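Local coordinates for protein farnesyl pyrophosphate synthetase (PDB 5H9D) that probably builds heptaprenyl diphosphate by magnesium-dependent chain elongation, as a member of the FPP/GGPP family of trans-prenyl diphosphate synthases, at residues A[52-57]-A[296-301]. Numbering follows the deposited sequence.
Sequences SQFGKD and SELPDG
Phe54 reaches across to Pro299 and Leu298, and the 52-57 and 296-301 segments meet through this one aromatic ring. The ring turns its edge to the proline: CG of Pro299 lies near the ring plane, 3.9 Å from Phe54 CD1, so the aliphatic ring abuts the rim and does not stack on the face. Leu298 comes in more obliquely, its CD2 methyl 4.4 Å from the same Phe54 CD1. One ortho carbon is thus shared between a proline methylene and a leucine methyl. With chi1 at -52°, the phenyl group swings away from its own carbonyl carbon and out toward the 296-301 loop, from the third position of a type I turn running from Ser52 to Gly55. No hydrogen bond links the loops; the contact is purely apolar and small, burying 133 Å² in all. Helix 188-215 packs against the same residues, Leu194 touching both Phe54 and Leu298, while Pro303 and Lys304 of helix 302-315 also pack on Phe54. Lys304 ties down the second loop, its NZ donating to the carbonyl oxygens of Ser296 and Leu298 and forming a salt bridge with Asp300 OD1. The contact exemplifies apolar packing between interhelical loops at one end of a helical bundle: here the turn after helix 43-51 meets the connection between helices 276-296 and 302-315, within the mainly helical fold of the trans-prenyl diphosphate synthases.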
ATOM      1  N   SER A  52      16.951  10.488  10.333  1.00 66.88           N
ATOM      2  CA  SER A  52      17.573  11.626   9.692  1.00 67.79           C
ATOM      3  C   SER A  52      18.541  12.408  10.555  1.00 69.05           C
ATOM      4  O   SER A  52      19.272  13.222  10.024  1.00 71.83           O
ATOM      5  CB  SER A  52      16.515  12.574   9.137  1.00 66.22           C
ATOM      6  OG  SER A  52      15.926  13.330  10.171  1.00 66.61           O
ATOM      7  N   GLN A  53      18.566  12.170  11.864  1.00 70.64           N
ATOM      8  CA  GLN A  53      19.483  12.896  12.763  1.00 72.32           C
ATOM      9  C   GLN A  53      20.991  12.555  12.607  1.00 73.23           C
ATOM     10  O   GLN A  53      21.848  13.235  13.179  1.00 73.29           O
ATOM     11  CB  GLN A  53      19.087  12.673  14.230  1.00 71.85           C
ATOM     12  CG  GLN A  53      17.609  12.852  14.525  1.00 71.60           C
ATOM     13  CD  GLN A  53      17.110  14.245  14.248  1.00 70.88           C
ATOM     14  OE1 GLN A  53      17.608  15.224  14.809  1.00 73.75           O
ATOM     15  NE2 GLN A  53      16.116  14.348  13.390  1.00 69.82           N
ATOM     16  N   PHE A  54      21.315  11.509  11.847  1.00 73.15           N
ATOM     17  CA  PHE A  54      22.718  11.128  11.654  1.00 73.64           C
ATOM     18  C   PHE A  54      23.206  11.591  10.271  1.00 74.82           C
ATOM     19  O   PHE A  54      24.134  11.023   9.673  1.00 75.28           O
ATOM     20  CB  PHE A  54      22.853   9.606  11.830  1.00 70.76           C
ATOM     21  CG  PHE A  54      22.247   9.112  13.112  1.00 68.68           C
ATOM     22  CD1 PHE A  54      22.964   9.132  14.285  1.00 67.28           C
ATOM     23  CD2 PHE A  54      20.915   8.733  13.165  1.00 67.37           C
ATOM     24  CE1 PHE A  54      22.359   8.787  15.493  1.00 67.29           C
ATOM     25  CE2 PHE A  54      20.311   8.392  14.367  1.00 65.00           C
ATOM     26  CZ  PHE A  54      21.035   8.420  15.530  1.00 65.34           C
ATOM     27  N   GLY A  55      22.573  12.647   9.780  1.00 74.90           N
ATOM     28  CA  GLY A  55      22.928  13.174   8.486  1.00 75.58           C
ATOM     29  C   GLY A  55      23.624  14.496   8.658  1.00 76.41           C
ATOM     30  O   GLY A  55      24.483  14.653   9.526  1.00 77.09           O
ATOM     31  N   LYS A  56      23.264  15.469   7.842  1.00 76.66           N
ATOM     32  CA  LYS A  56      23.921  16.729   7.993  1.00 76.92           C
ATOM     33  C   LYS A  56      22.975  17.882   8.226  1.00 77.93           C
ATOM     34  O   LYS A  56      23.272  19.003   7.843  1.00 77.85           O
ATOM     35  CB  LYS A  56      24.836  16.993   6.790  1.00 76.91           C
ATOM     36  CG  LYS A  56      24.161  17.403   5.502  1.00 75.04           C
ATOM     37  CD  LYS A  56      25.195  17.984   4.539  1.00 72.35           C
ATOM     38  CE  LYS A  56      26.041  16.912   3.849  1.00 72.69           C
ATOM     39  NZ  LYS A  56      26.828  16.032   4.752  1.00 70.21           N
ATOM     40  N   ASP A  57      21.831  17.618   8.850  1.00 79.48           N
ATOM     41  CA  ASP A  57      20.900  18.705   9.147  1.00 81.61           C
ATOM     42  C   ASP A  57      20.879  18.831  10.676  1.00 82.34           C
ATOM     43  O   ASP A  57      20.633  17.846  11.384  1.00 82.12           O
ATOM     44  CB  ASP A  57      19.481  18.420   8.589  1.00 82.67           C
ATOM     45  CG  ASP A  57      19.437  18.298   7.039  1.00 83.35           C
ATOM     46  OD1 ASP A  57      20.244  18.936   6.334  1.00 84.42           O
ATOM     47  OD2 ASP A  57      18.562  17.570   6.513  1.00 85.44           O
ATOM     48  N   SER A 296      24.659   0.789  18.033  1.00 66.35           N
ATOM     49  CA  SER A 296      25.803   1.145  18.841  1.00 66.93           C
ATOM     50  C   SER A 296      26.915   1.654  17.965  1.00 66.36           C
ATOM     51  O   SER A 296      27.553   2.640  18.283  1.00 67.36           O
ATOM     52  CB  SER A 296      26.234  -0.066  19.633  1.00 67.71           C
ATOM     53  OG  SER A 296      25.142  -0.497  20.428  1.00 72.19           O
ATOM     54  N   GLU A 297      27.121   0.999  16.837  1.00 65.60           N
ATOM     55  CA  GLU A 297      28.148   1.423  15.916  1.00 66.09           C
ATOM     56  C   GLU A 297      27.874   2.807  15.306  1.00 66.43           C
ATOM     57  O   GLU A 297      28.559   3.228  14.374  1.00 67.42           O
ATOM     58  CB  GLU A 297      28.305   0.356  14.834  1.00 67.90           C
ATOM     59  CG  GLU A 297      28.909  -0.942  15.377  1.00 71.54           C
ATOM     60  CD  GLU A 297      28.799  -2.129  14.421  1.00 75.57           C
ATOM     61  OE1 GLU A 297      28.937  -1.944  13.180  1.00 76.07           O
ATOM     62  OE2 GLU A 297      28.593  -3.263  14.926  1.00 77.51           O
ATOM     63  N   LEU A 298      26.878   3.520  15.827  1.00 66.19           N
ATOM     64  CA  LEU A 298      26.544   4.859  15.328  1.00 66.75           C
ATOM     65  C   LEU A 298      27.027   5.940  16.316  1.00 68.89           C
ATOM     66  O   LEU A 298      27.129   5.691  17.515  1.00 69.15           O
ATOM     67  CB  LEU A 298      25.024   5.013  15.142  1.00 64.71           C
ATOM     68  CG  LEU A 298      24.277   4.474  13.905  1.00 64.28           C
ATOM     69  CD1 LEU A 298      22.783   4.430  14.196  1.00 60.23           C
ATOM     70  CD2 LEU A 298      24.557   5.352  12.675  1.00 60.67           C
ATOM     71  N   PRO A 299      27.313   7.159  15.821  1.00 69.37           N
ATOM     72  CA  PRO A 299      27.774   8.272  16.662  1.00 69.96           C
ATOM     73  C   PRO A 299      26.904   8.597  17.890  1.00 71.27           C
ATOM     74  O   PRO A 299      25.672   8.707  17.797  1.00 70.44           O
ATOM     75  CB  PRO A 299      27.830   9.449  15.678  1.00 69.61           C
ATOM     76  CG  PRO A 299      26.860   9.061  14.618  1.00 69.93           C
ATOM     77  CD  PRO A 299      27.134   7.604  14.429  1.00 68.80           C
ATOM     78  N   ASP A 300      27.565   8.771  19.032  1.00 72.43           N
ATOM     79  CA  ASP A 300      26.897   9.091  20.295  1.00 72.89           C
ATOM     80  C   ASP A 300      26.261  10.461  20.263  1.00 71.99           C
ATOM     81  O   ASP A 300      26.804  11.399  19.683  1.00 69.64           O
ATOM     82  CB  ASP A 300      27.900   9.026  21.441  1.00 74.89           C
ATOM     83  CG  ASP A 300      28.521   7.654  21.581  1.00 78.48           C
ATOM     84  OD1 ASP A 300      27.877   6.777  22.207  1.00 80.66           O
ATOM     85  OD2 ASP A 300      29.639   7.446  21.047  1.00 79.20           O
ATOM     86  N   GLY A 301      25.110  10.567  20.915  1.00 72.93           N
ATOM     87  CA  GLY A 301      24.374  11.820  20.948  1.00 73.72           C
ATOM     88  C   GLY A 301      22.943  11.515  21.339  1.00 74.57           C
ATOM     89  O   GLY A 301      22.646  10.360  21.654  1.00 75.89           O
TER